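Local coordinates for Mgp-operon protein 3 (Mycoplasma pneumoniae, PDB 6RJ1) that probably helps the bacterium attach to host cells as a membrane-bound, extracellular adhesion protein that works together with the adhesin P1, at residues K506-N511 with A599-P604; W579-G584 with S688-L693; E510-F515 with G558-D563; Q575-S580 with T636-K641. All coordinates share one frame; numbering follows the deposited sequence.

In the fold
Helix 503-511 and the residues leading out of it start both contact 1 and contact 3. Contact 3 closes first, inside the span of contact 1, when strand 549-563 returns. Stretch 575-584 then starts contacts 4 and 2. Contact 1 closes next, when loop 599-604 reaches the helix. Loop 636-641 then closes contact 4, and loop 688-693 closes contact 2 last. Contact 1 therefore crosses contacts 2 and 4, while contact 3 is complete before either opens. Trp579 links the groups: its NE1 bonds to Gly600 and its N to Gln512. Contact 1 joins the helix to a loop, contact 2 joins two loops, and contacts 3 and 4 reach neighbouring strands of the mixed sheet.

Contact 1 (K506-N511 with A599-P604); sequences KQFVEN and AGLNGP
Leu601 holds its CG anti to the backbone N (chi1 -178°), and this swings CD1 over one face of the Phe508 ring. Asn511 keeps its CG beside the backbone N (chi1 -69°), which sends ND2 across to the loop. The leucine and phenylalanine side chains cross at about a right angle. Leu601 CD1 lies 3.8 Å from the centroid of the Phe508 ring, a CH-pi contact shifted toward the rim at CD2 and CE2. Ala599 O sits at the edge of the same ring, 3.4 Å from Phe508 CE1. Arg689 adds a cation-pi contact to this ring. Gln507 CB touches Leu601 CD1 at 3.8 Å, while Gln507 NE2 is bonded to Asp503. Asn511 ND2 donates to Leu601 O at 3.2 Å with a fairly straight N-H (162°). The acceptor lies in the plane of the Asn511 amide, but the donor stands well above the carbonyl plane. Lys529 bonds to Asn511 OD1, so both ends of the amide are held and its rotation is fixed. The Asn602 side chain lies alongside, pointing the same way. Gly600 O also accepts from Trp579 NE1. Gln507, Phe508 and Asn511 lie on one face of helix 503-511. This is helix-against-loop packing within the MgpC adhesin family region, with a loop leucine set among the side chains of the helix face.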
loop_
_atom_site.group_PDB
_atom_site.type_symbol
_atom_site.label_atom_id
_atom_site.label_comp_id
_atom_site.label_asym_id
_atom_site.label_seq_id
_atom_site.Cartn_x
_atom_site.Cartn_y
_atom_site.Cartn_z
ATOM N N LYS A 506 -5.795 0.894 -17.193
ATOM C CA LYS A 506 -5.519 2.255 -16.718
ATOM C C LYS A 506 -6.857 2.996 -16.610
ATOM O O LYS A 506 -7.149 3.588 -15.565
ATOM C CB LYS A 506 -4.576 2.992 -17.686
ATOM C CG LYS A 506 -4.071 4.340 -17.156
ATOM C CD LYS A 506 -2.987 4.970 -18.045
ATOM C CE LYS A 506 -3.538 5.813 -19.167
ATOM N NZ LYS A 506 -2.447 6.376 -20.005
ATOM N N GLN A 507 -7.675 2.915 -17.696
ATOM C CA GLN A 507 -9.004 3.521 -17.836
ATOM C C GLN A 507 -9.892 3.159 -16.649
ATOM O O GLN A 507 -10.528 4.046 -16.092
ATOM C CB GLN A 507 -9.672 3.085 -19.148
ATOM C CG GLN A 507 -9.114 3.752 -20.398
ATOM C CD GLN A 507 -9.680 3.147 -21.667
ATOM O OE1 GLN A 507 -10.878 2.881 -21.792
ATOM N NE2 GLN A 507 -8.830 2.924 -22.649
ATOM N N PHE A 508 -9.879 1.876 -16.223
ATOM C CA PHE A 508 -10.645 1.399 -15.073
ATOM C C PHE A 508 -10.313 2.169 -13.795
ATOM O O PHE A 508 -11.228 2.622 -13.114
ATOM C CB PHE A 508 -10.420 -0.107 -14.851
ATOM C CG PHE A 508 -11.444 -0.974 -15.535
ATOM C CD1 PHE A 508 -12.707 -1.154 -14.984
ATOM C CD2 PHE A 508 -11.151 -1.610 -16.738
ATOM C CE1 PHE A 508 -13.653 -1.956 -15.617
ATOM C CE2 PHE A 508 -12.112 -2.395 -17.384
ATOM C CZ PHE A 508 -13.362 -2.543 -16.830
ATOM N N VAL A 509 -9.017 2.341 -13.498
ATOM C CA VAL A 509 -8.533 3.034 -12.302
ATOM C C VAL A 509 -8.863 4.520 -12.392
ATOM O O VAL A 509 -9.484 5.062 -11.473
ATOM C CB VAL A 509 -7.018 2.775 -12.045
ATOM C CG1 VAL A 509 -6.506 3.550 -10.831
ATOM C CG2 VAL A 509 -6.733 1.281 -11.891
ATOM N N GLU A 510 -8.478 5.158 -13.519
ATOM C CA GLU A 510 -8.653 6.586 -13.790
ATOM C C GLU A 510 -10.100 7.036 -13.881
ATOM O O GLU A 510 -10.394 8.161 -13.478
ATOM C CB GLU A 510 -7.878 7.009 -15.040
ATOM C CG GLU A 510 -6.370 7.084 -14.828
ATOM C CD GLU A 510 -5.551 7.584 -16.007
ATOM O OE1 GLU A 510 -6.075 7.609 -17.145
ATOM O OE2 GLU A 510 -4.374 7.950 -15.786
ATOM N N ASN A 511 -11.000 6.192 -14.407
ATOM C CA ASN A 511 -12.411 6.561 -14.532
ATOM C C ASN A 511 -13.097 6.645 -13.182
ATOM O O ASN A 511 -14.001 7.456 -13.000
ATOM C CB ASN A 511 -13.165 5.639 -15.498
ATOM C CG ASN A 511 -12.761 5.812 -16.936
ATOM O OD1 ASN A 511 -11.985 6.715 -17.295
ATOM N ND2 ASN A 511 -13.261 4.934 -17.796
ATOM N N ALA A 599 -17.160 -4.648 -18.273
ATOM C CA ALA A 599 -18.000 -4.569 -17.069
ATOM C C ALA A 599 -17.465 -3.619 -15.997
ATOM O O ALA A 599 -16.413 -3.870 -15.397
ATOM C CB ALA A 599 -18.257 -5.950 -16.487
ATOM N N GLY A 600 -18.177 -2.505 -15.829
ATOM C CA GLY A 600 -17.881 -1.471 -14.842
ATOM C C GLY A 600 -16.838 -0.448 -15.235
ATOM O O GLY A 600 -16.357 0.282 -14.370
ATOM N N LEU A 601 -16.488 -0.370 -16.538
ATOM C CA LEU A 601 -15.478 0.546 -17.064
ATOM C C LEU A 601 -15.744 2.005 -16.739
ATOM O O LEU A 601 -14.851 2.691 -16.230
ATOM C CB LEU A 601 -15.270 0.345 -18.583
ATOM C CG LEU A 601 -14.201 1.206 -19.290
ATOM C CD1 LEU A 601 -12.812 1.015 -18.677
ATOM C CD2 LEU A 601 -14.164 0.915 -20.783
ATOM N N ASN A 602 -16.969 2.474 -17.030
ATOM C CA ASN A 602 -17.343 3.867 -16.824
ATOM C C ASN A 602 -18.270 4.109 -15.630
ATOM O O ASN A 602 -18.368 5.243 -15.176
ATOM C CB ASN A 602 -17.946 4.435 -18.104
ATOM C CG ASN A 602 -17.061 4.291 -19.315
ATOM O OD1 ASN A 602 -15.948 4.848 -19.392
ATOM N ND2 ASN A 602 -17.551 3.540 -20.292
ATOM N N GLY A 603 -18.935 3.065 -15.141
ATOM C CA GLY A 603 -19.872 3.179 -14.031
ATOM C C GLY A 603 -20.332 1.843 -13.497
ATOM O O GLY A 603 -19.851 0.802 -13.956
ATOM N N PRO A 604 -21.275 1.831 -12.529
ATOM C CA PRO A 604 -21.718 0.548 -11.943
ATOM C C PRO A 604 -22.428 -0.418 -12.904
ATOM O O PRO A 604 -22.956 -0.001 -13.937
ATOM C CB PRO A 604 -22.634 0.975 -10.786
ATOM C CG PRO A 604 -22.370 2.409 -10.565
ATOM C CD PRO A 604 -21.935 2.976 -11.876
HETATM O O HOH W 1 -14.117 1.996 -13.360
#

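Contact 2 (W579-G584 with S688-L693); sequences WSTTAG and SRTDQL
Thr581 and Arg689 bury the largest areas here, and they meet through both backbone and side chain. Bends at chi2 (72°) and chi3 (57°) bring the Arg689 guanidinium back side-on to Thr581. Arg689 NE and Arg689 NH1 both donate to Thr581 O, each at 2.8 Å. The oxygen lies in the guanidinium plane, and both bonds are clearly bent. NE approaches nearly in line with the C=O bond, whereas NH1 stands above the carbonyl plane. Ala583 CB packs over one face of the guanidinium, 4.0 Å from Arg689 NH1. NH2 is bonded to Asn597 O, so all three nitrogens have a partner.

Ser688 shapes the second loop as an ST turn and ST motif just ahead of strand 693-699. Its OG accepts from Thr690 N at 3.3 Å and, more closely, Ser688 OG accepts from Asp691 N at 2.8 Å. Ser688 OG spends its own proton on a water. That water also accepts from Thr581 N at 3.0 Å and donates to Asp691 OD2. Asp691 OD1 is bonded to Asn660 N.

Thr581 OG1 sits between its backbone N and carbonyl carbon (chi1 60°), and from there it meets two groups of the other loop. Arg689 N donates to Thr581 OG1 at 2.9 Å. Thr690 OG1 is 2.7 Å from Thr581 OG1, a hydrogen bond in which either hydroxyl could donate. The two threonines cross at about a right angle, and their CG2 methyls also touch.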
loop_
_atom_site.group_PDB
_atom_site.type_symbol
_atom_site.label_atom_id
_atom_site.label_comp_id
_atom_site.label_asym_id
_atom_site.label_seq_id
_atom_site.Cartn_x
_atom_site.Cartn_y
_atom_site.Cartn_z
ATOM N N TRP A 579 -17.555 1.766 -7.463
ATOM C CA TRP A 579 -18.321 0.590 -7.868
ATOM C C TRP A 579 -17.411 -0.581 -8.223
ATOM O O TRP A 579 -16.234 -0.378 -8.555
ATOM C CB TRP A 579 -19.256 0.927 -9.046
ATOM C CG TRP A 579 -18.522 1.454 -10.242
ATOM C CD1 TRP A 579 -17.933 0.723 -11.231
ATOM C CD2 TRP A 579 -18.217 2.829 -10.518
ATOM N NE1 TRP A 579 -17.272 1.554 -12.101
ATOM C CE2 TRP A 579 -17.432 2.854 -11.689
ATOM C CE3 TRP A 579 -18.521 4.046 -9.880
ATOM C CZ2 TRP A 579 -16.983 4.052 -12.261
ATOM C CZ3 TRP A 579 -18.037 5.225 -10.424
ATOM C CH2 TRP A 579 -17.307 5.225 -11.617
ATOM N N SER A 580 -17.974 -1.801 -8.182
ATOM C CA SER A 580 -17.303 -3.052 -8.524
ATOM C C SER A 580 -16.953 -3.067 -10.022
ATOM O O SER A 580 -17.817 -2.768 -10.865
ATOM C CB SER A 580 -18.214 -4.231 -8.191
ATOM O OG SER A 580 -17.734 -5.444 -8.748
ATOM N N THR A 581 -15.691 -3.404 -10.343
ATOM C CA THR A 581 -15.209 -3.465 -11.727
ATOM C C THR A 581 -14.871 -4.888 -12.163
ATOM O O THR A 581 -14.061 -5.075 -13.071
ATOM C CB THR A 581 -14.034 -2.524 -11.936
ATOM O OG1 THR A 581 -12.966 -2.906 -11.071
ATOM C CG2 THR A 581 -14.409 -1.072 -11.761
ATOM N N THR A 582 -15.498 -5.886 -11.526
ATOM C CA THR A 582 -15.272 -7.295 -11.832
ATOM C C THR A 582 -15.774 -7.619 -13.237
ATOM O O THR A 582 -16.874 -7.209 -13.602
ATOM C CB THR A 582 -15.900 -8.172 -10.738
ATOM O OG1 THR A 582 -15.353 -7.769 -9.482
ATOM C CG2 THR A 582 -15.659 -9.662 -10.957
ATOM N N ALA A 583 -14.955 -8.342 -14.019
ATOM C CA ALA A 583 -15.264 -8.785 -15.375
ATOM C C ALA A 583 -16.561 -9.587 -15.372
ATOM O O ALA A 583 -16.788 -10.375 -14.454
ATOM C CB ALA A 583 -14.127 -9.645 -15.903
ATOM N N GLY A 584 -17.393 -9.368 -16.387
ATOM C CA GLY A 584 -18.682 -10.040 -16.543
ATOM C C GLY A 584 -18.601 -11.552 -16.621
ATOM O O GLY A 584 -17.546 -12.105 -16.950
ATOM N N SER A 688 -11.085 -8.169 -10.654
ATOM C CA SER A 688 -11.485 -6.805 -10.377
ATOM C C SER A 688 -10.387 -5.954 -11.033
ATOM O O SER A 688 -9.236 -6.400 -11.156
ATOM C CB SER A 688 -11.533 -6.543 -8.874
ATOM O OG SER A 688 -11.521 -5.157 -8.568
ATOM N N ARG A 689 -10.743 -4.759 -11.486
ATOM C CA ARG A 689 -9.768 -3.895 -12.116
ATOM C C ARG A 689 -9.513 -2.642 -11.263
ATOM O O ARG A 689 -8.818 -1.733 -11.712
ATOM C CB ARG A 689 -10.227 -3.550 -13.541
ATOM C CG ARG A 689 -9.787 -4.529 -14.636
ATOM C CD ARG A 689 -10.491 -5.883 -14.617
ATOM N NE ARG A 689 -11.947 -5.760 -14.706
ATOM C CZ ARG A 689 -12.634 -5.766 -15.843
ATOM N NH1 ARG A 689 -13.954 -5.641 -15.828
ATOM N NH2 ARG A 689 -12.007 -5.897 -17.005
ATOM N N THR A 690 -10.057 -2.610 -10.017
ATOM C CA THR A 690 -9.919 -1.479 -9.085
ATOM C C THR A 690 -9.667 -1.893 -7.633
ATOM O O THR A 690 -9.164 -1.088 -6.850
ATOM C CB THR A 690 -11.134 -0.521 -9.159
ATOM O OG1 THR A 690 -12.361 -1.243 -8.999
ATOM C CG2 THR A 690 -11.145 0.340 -10.416
ATOM N N ASP A 691 -10.040 -3.121 -7.261
ATOM C CA ASP A 691 -9.887 -3.595 -5.886
ATOM C C ASP A 691 -8.811 -4.657 -5.735
ATOM O O ASP A 691 -8.696 -5.537 -6.588
ATOM C CB ASP A 691 -11.236 -4.073 -5.325
ATOM C CG ASP A 691 -12.269 -2.955 -5.237
ATOM O OD1 ASP A 691 -12.262 -2.219 -4.226
ATOM O OD2 ASP A 691 -13.075 -2.808 -6.183
ATOM N N GLN A 692 -8.010 -4.561 -4.641
ATOM C CA GLN A 692 -6.916 -5.474 -4.264
ATOM C C GLN A 692 -5.889 -5.583 -5.399
ATOM O O GLN A 692 -5.447 -6.681 -5.757
ATOM C CB GLN A 692 -7.447 -6.860 -3.827
ATOM C CG GLN A 692 -8.609 -6.834 -2.845
ATOM C CD GLN A 692 -8.207 -6.842 -1.397
ATOM O OE1 GLN A 692 -7.340 -6.099 -0.950
ATOM N NE2 GLN A 692 -8.860 -7.679 -0.614
ATOM N N LEU A 693 -5.517 -4.427 -5.964
ATOM C CA LEU A 693 -4.595 -4.344 -7.087
ATOM C C LEU A 693 -3.137 -4.140 -6.698
ATOM O O LEU A 693 -2.772 -3.093 -6.147
ATOM C CB LEU A 693 -5.050 -3.249 -8.063
ATOM C CG LEU A 693 -5.549 -3.682 -9.441
ATOM C CD1 LEU A 693 -6.723 -4.662 -9.355
ATOM C CD2 LEU A 693 -5.944 -2.469 -10.249
HETATM O O HOH W 2 -13.993 -4.428 -8.057
#

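Contact 3 (E510-F515 with G558-D563); sequences ENQLGF and GAVGYD
Gln512 and Val560 lie side by side with their side chains pointing the same way. They touch lightly, with Gln512 OE1 4.1 Å from Val560 CG1. The amide is directed to other partners: OE1 accepts from Trp579 N and from Asn660 ND2. Leu513 meets the strand differently. Its CB bond leads away from the strand, but with CG beside the backbone N (chi1 -71°) the end of the side chain comes nearer. Leu513 CD2 then rests 3.8 Å from Ala559 CB, and close to Ala559 O as well.

The contact joins the C-terminal end of helix 503-511 and the residues leading out of it to strand 549-563, which lies within the mixed sheet. Gly514 is the first residue to leave helical angles, with positive phi. Gly561 has no side chain where the strand faces Gly514, so the two backbones can run close together there. The strand is also held by its sheet neighbours: backbone hydrogen bonds join Val560 to Leu653 and Gly561 to Leu577.

Between the two segments the backbones are joined through water. One water donates to Gln512 O at 2.7 Å and accepts from Gly561 N at 2.8 Å. A second donates to Leu513 O at 2.6 Å and to Val560 O at 3.1 Å. Val560 CA adds a CA-H...O contact to Gln512 O at 3.4 Å, with an angle of 150° at the hydrogen.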
loop_
_atom_site.group_PDB
_atom_site.type_symbol
_atom_site.label_atom_id
_atom_site.label_comp_id
_atom_site.label_asym_id
_atom_site.label_seq_id
_atom_site.Cartn_x
_atom_site.Cartn_y
_atom_site.Cartn_z
ATOM N N GLU A 510 -8.478 5.158 -13.519
ATOM C CA GLU A 510 -8.653 6.586 -13.790
ATOM C C GLU A 510 -10.100 7.036 -13.881
ATOM O O GLU A 510 -10.394 8.161 -13.478
ATOM C CB GLU A 510 -7.878 7.009 -15.040
ATOM C CG GLU A 510 -6.370 7.084 -14.828
ATOM C CD GLU A 510 -5.551 7.584 -16.007
ATOM O OE1 GLU A 510 -6.075 7.609 -17.145
ATOM O OE2 GLU A 510 -4.374 7.950 -15.786
ATOM N N ASN A 511 -11.000 6.192 -14.407
ATOM C CA ASN A 511 -12.411 6.561 -14.532
ATOM C C ASN A 511 -13.097 6.645 -13.182
ATOM O O ASN A 511 -14.001 7.456 -13.000
ATOM C CB ASN A 511 -13.165 5.639 -15.498
ATOM C CG ASN A 511 -12.761 5.812 -16.936
ATOM O OD1 ASN A 511 -11.985 6.715 -17.295
ATOM N ND2 ASN A 511 -13.261 4.934 -17.796
ATOM N N GLN A 512 -12.638 5.845 -12.221
ATOM C CA GLN A 512 -13.211 5.854 -10.884
ATOM C C GLN A 512 -12.627 6.981 -10.016
ATOM O O GLN A 512 -13.155 7.226 -8.935
ATOM C CB GLN A 512 -13.107 4.468 -10.220
ATOM C CG GLN A 512 -14.367 4.123 -9.447
ATOM C CD GLN A 512 -14.525 2.660 -9.146
ATOM O OE1 GLN A 512 -14.612 2.262 -7.983
ATOM N NE2 GLN A 512 -14.611 1.833 -10.182
ATOM N N LEU A 513 -11.587 7.710 -10.513
ATOM C CA LEU A 513 -10.953 8.813 -9.784
ATOM C C LEU A 513 -11.899 9.976 -9.576
ATOM O O LEU A 513 -11.777 10.700 -8.592
ATOM C CB LEU A 513 -9.653 9.294 -10.461
ATOM C CG LEU A 513 -8.415 8.369 -10.406
ATOM C CD1 LEU A 513 -7.305 8.897 -11.293
ATOM C CD2 LEU A 513 -7.873 8.223 -8.993
ATOM N N GLY A 514 -12.836 10.150 -10.497
ATOM C CA GLY A 514 -13.815 11.222 -10.420
ATOM C C GLY A 514 -14.532 11.494 -11.720
ATOM O O GLY A 514 -14.385 10.750 -12.695
ATOM N N PHE A 515 -15.305 12.581 -11.729
ATOM C CA PHE A 515 -16.103 13.010 -12.869
ATOM C C PHE A 515 -15.399 14.042 -13.752
ATOM O O PHE A 515 -14.868 15.048 -13.275
ATOM C CB PHE A 515 -17.472 13.521 -12.391
ATOM C CG PHE A 515 -18.388 14.058 -13.460
ATOM C CD1 PHE A 515 -19.157 13.197 -14.239
ATOM C CD2 PHE A 515 -18.514 15.427 -13.664
ATOM C CE1 PHE A 515 -20.013 13.695 -15.222
ATOM C CE2 PHE A 515 -19.374 15.927 -14.650
ATOM C CZ PHE A 515 -20.128 15.057 -15.411
ATOM N N GLY A 558 -7.068 2.769 -2.467
ATOM C CA GLY A 558 -8.366 3.149 -3.008
ATOM C C GLY A 558 -8.477 4.649 -3.194
ATOM O O GLY A 558 -8.293 5.394 -2.239
ATOM N N ALA A 559 -8.697 5.110 -4.432
ATOM C CA ALA A 559 -8.831 6.535 -4.724
ATOM C C ALA A 559 -10.057 6.759 -5.608
ATOM O O ALA A 559 -10.100 6.348 -6.777
ATOM C CB ALA A 559 -7.574 7.072 -5.378
ATOM N N VAL A 560 -11.082 7.362 -5.015
ATOM C CA VAL A 560 -12.370 7.580 -5.663
ATOM C C VAL A 560 -12.850 9.034 -5.536
ATOM O O VAL A 560 -12.147 9.871 -4.961
ATOM C CB VAL A 560 -13.429 6.564 -5.143
ATOM C CG1 VAL A 560 -13.081 5.139 -5.539
ATOM C CG2 VAL A 560 -13.643 6.682 -3.638
ATOM N N GLY A 561 -14.030 9.313 -6.086
ATOM C CA GLY A 561 -14.648 10.623 -6.007
ATOM C C GLY A 561 -15.684 10.700 -4.902
ATOM O O GLY A 561 -16.108 9.675 -4.371
ATOM N N TYR A 562 -16.090 11.923 -4.537
ATOM C CA TYR A 562 -17.126 12.155 -3.531
ATOM C C TYR A 562 -17.897 13.431 -3.857
ATOM O O TYR A 562 -17.303 14.396 -4.343
ATOM C CB TYR A 562 -16.575 12.098 -2.093
ATOM C CG TYR A 562 -15.929 13.362 -1.568
ATOM C CD1 TYR A 562 -14.556 13.561 -1.676
ATOM C CD2 TYR A 562 -16.669 14.297 -0.852
ATOM C CE1 TYR A 562 -13.947 14.696 -1.146
ATOM C CE2 TYR A 562 -16.078 15.447 -0.344
ATOM C CZ TYR A 562 -14.716 15.649 -0.500
ATOM O OH TYR A 562 -14.133 16.779 0.024
ATOM N N ASP A 563 -19.221 13.419 -3.641
ATOM C CA ASP A 563 -20.069 14.573 -3.953
ATOM C C ASP A 563 -19.956 15.678 -2.917
ATOM O O ASP A 563 -20.222 15.452 -1.738
ATOM C CB ASP A 563 -21.535 14.154 -4.162
ATOM C CG ASP A 563 -22.350 15.039 -5.092
ATOM O OD1 ASP A 563 -21.882 16.159 -5.420
ATOM O OD2 ASP A 563 -23.461 14.622 -5.477
HETATM O O HOH W 3 -15.479 8.486 -8.344
HETATM O O HOH W 4 -9.815 10.575 -6.909
#

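Contact 4 (Q575-S580 with T636-K641); sequences QALAWS and TTYPVK
Tyr638 is the first residue of its loop to pack against the strand end, and Trp579 and Leu577 approach its ring from the same side. CG is anti to the backbone N (chi1 -165°), which lays the ring across both side chains. Trp579 CH2 comes within 3.6 Å of Tyr638 CD1. The tyrosine atom sits at the edge of the indole, near its plane. The two rings are steeply inclined, with planes at 79° and centroids 5.6 Å apart. At the hydroxyl end of the ring, Leu577 CD1 meets Tyr638 OH at 3.3 Å, and the two side chains cross at about a right angle. The hydroxyl donates to a water in the ring plane, 2.7 Å from Tyr638 OH. The same water donates to Leu577 O and so ties the loop to the strand backbone. It is also the water that bridges Gln512 O and Gly561 N.

Pro639 follows as the centre of an inverse gamma turn, closed by Val640 N donating to Tyr638 O at 2.8 Å. At this turn the proline packs against Leu577 of strand 575-577 and Trp579 just after it. Pro639 CG passes Leu577 CD2 at 3.8 Å, the two side chains sliding past each other in opposite directions. Pro639 CD meets Trp579 CZ3 at 3.5 Å, and it also lies over one face of the Tyr638 ring. Val640 then places CG2 at the edge of the Tyr638 ring, in its plane.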
loop_
_atom_site.group_PDB
_atom_site.type_symbol
_atom_site.label_atom_id
_atom_site.label_comp_id
_atom_site.label_asym_id
_atom_site.label_seq_id
_atom_site.Cartn_x
_atom_site.Cartn_y
_atom_site.Cartn_z
ATOM N N GLN A 575 -22.022 11.079 -0.040
ATOM C CA GLN A 575 -21.534 9.754 -0.399
ATOM C C GLN A 575 -20.339 9.782 -1.360
ATOM O O GLN A 575 -20.146 10.748 -2.109
ATOM C CB GLN A 575 -22.672 8.843 -0.926
ATOM C CG GLN A 575 -22.870 8.828 -2.440
ATOM C CD GLN A 575 -23.600 7.602 -2.922
ATOM O OE1 GLN A 575 -24.805 7.436 -2.710
ATOM N NE2 GLN A 575 -22.895 6.726 -3.608
ATOM N N ALA A 576 -19.531 8.704 -1.300
ATOM C CA ALA A 576 -18.392 8.484 -2.175
ATOM C C ALA A 576 -18.920 7.757 -3.409
ATOM O O ALA A 576 -19.937 7.070 -3.322
ATOM C CB ALA A 576 -17.343 7.639 -1.477
ATOM N N LEU A 577 -18.266 7.940 -4.558
ATOM C CA LEU A 577 -18.694 7.320 -5.802
ATOM C C LEU A 577 -17.676 6.289 -6.254
ATOM O O LEU A 577 -16.613 6.631 -6.779
ATOM C CB LEU A 577 -18.988 8.378 -6.877
ATOM C CG LEU A 577 -19.994 9.456 -6.483
ATOM C CD1 LEU A 577 -19.766 10.708 -7.257
ATOM C CD2 LEU A 577 -21.402 8.974 -6.643
ATOM N N ALA A 578 -17.995 5.012 -5.978
ATOM C CA ALA A 578 -17.162 3.844 -6.251
ATOM C C ALA A 578 -18.044 2.660 -6.601
ATOM O O ALA A 578 -19.154 2.547 -6.086
ATOM C CB ALA A 578 -16.333 3.512 -5.021
ATOM N N TRP A 579 -17.555 1.766 -7.463
ATOM C CA TRP A 579 -18.321 0.590 -7.868
ATOM C C TRP A 579 -17.411 -0.581 -8.223
ATOM O O TRP A 579 -16.234 -0.378 -8.555
ATOM C CB TRP A 579 -19.256 0.927 -9.046
ATOM C CG TRP A 579 -18.522 1.454 -10.242
ATOM C CD1 TRP A 579 -17.933 0.723 -11.231
ATOM C CD2 TRP A 579 -18.217 2.829 -10.518
ATOM N NE1 TRP A 579 -17.272 1.554 -12.101
ATOM C CE2 TRP A 579 -17.432 2.854 -11.689
ATOM C CE3 TRP A 579 -18.521 4.046 -9.880
ATOM C CZ2 TRP A 579 -16.983 4.052 -12.261
ATOM C CZ3 TRP A 579 -18.037 5.225 -10.424
ATOM C CH2 TRP A 579 -17.307 5.225 -11.617
ATOM N N SER A 580 -17.974 -1.801 -8.182
ATOM C CA SER A 580 -17.303 -3.052 -8.524
ATOM C C SER A 580 -16.953 -3.067 -10.022
ATOM O O SER A 580 -17.817 -2.768 -10.865
ATOM C CB SER A 580 -18.214 -4.231 -8.191
ATOM O OG SER A 580 -17.734 -5.444 -8.748
ATOM N N THR A 636 -22.046 1.529 -19.866
ATOM C CA THR A 636 -21.800 1.910 -18.489
ATOM C C THR A 636 -21.462 3.412 -18.494
ATOM O O THR A 636 -20.913 3.902 -19.482
ATOM C CB THR A 636 -20.773 0.904 -17.875
ATOM O OG1 THR A 636 -20.522 1.212 -16.519
ATOM C CG2 THR A 636 -19.449 0.777 -18.673
ATOM N N THR A 637 -21.898 4.167 -17.475
ATOM C CA THR A 637 -21.639 5.616 -17.410
ATOM C C THR A 637 -21.433 6.039 -15.955
ATOM O O THR A 637 -21.918 5.355 -15.063
ATOM C CB THR A 637 -22.714 6.441 -18.192
ATOM O OG1 THR A 637 -22.183 7.717 -18.558
ATOM C CG2 THR A 637 -24.024 6.625 -17.426
ATOM N N TYR A 638 -20.724 7.152 -15.727
ATOM C CA TYR A 638 -20.445 7.688 -14.389
ATOM C C TYR A 638 -21.749 8.067 -13.635
ATOM O O TYR A 638 -22.648 8.631 -14.253
ATOM C CB TYR A 638 -19.473 8.897 -14.470
ATOM C CG TYR A 638 -18.865 9.273 -13.137
ATOM C CD1 TYR A 638 -17.709 8.654 -12.679
ATOM C CD2 TYR A 638 -19.479 10.201 -12.306
ATOM C CE1 TYR A 638 -17.181 8.945 -11.419
ATOM C CE2 TYR A 638 -18.975 10.483 -11.035
ATOM C CZ TYR A 638 -17.817 9.866 -10.604
ATOM O OH TYR A 638 -17.303 10.178 -9.372
ATOM N N PRO A 639 -21.846 7.786 -12.307
ATOM C CA PRO A 639 -23.083 8.110 -11.558
ATOM C C PRO A 639 -23.359 9.599 -11.286
ATOM O O PRO A 639 -23.359 10.039 -10.132
ATOM C CB PRO A 639 -22.913 7.324 -10.255
ATOM C CG PRO A 639 -21.444 7.227 -10.069
ATOM C CD PRO A 639 -20.884 7.061 -11.451
ATOM N N VAL A 640 -23.629 10.366 -12.355
ATOM C CA VAL A 640 -23.999 11.788 -12.346
ATOM C C VAL A 640 -25.113 11.952 -13.387
ATOM O O VAL A 640 -24.887 11.635 -14.567
ATOM C CB VAL A 640 -22.799 12.748 -12.607
ATOM C CG1 VAL A 640 -23.268 14.170 -12.918
ATOM C CG2 VAL A 640 -21.829 12.758 -11.433
ATOM N N LYS A 641 -26.317 12.421 -12.946
ATOM C CA LYS A 641 -27.493 12.649 -13.803
ATOM C C LYS A 641 -27.142 13.637 -14.917
ATOM O O LYS A 641 -26.498 14.651 -14.651
ATOM C CB LYS A 641 -28.688 13.158 -12.979
ATOM C CG LYS A 641 -30.034 12.786 -13.592
ATOM C CD LYS A 641 -31.193 13.623 -13.054
ATOM C CE LYS A 641 -31.949 12.964 -11.928
ATOM N NZ LYS A 641 -32.918 13.900 -11.311
HETATM O O HOH W 3 -15.479 8.486 -8.344
#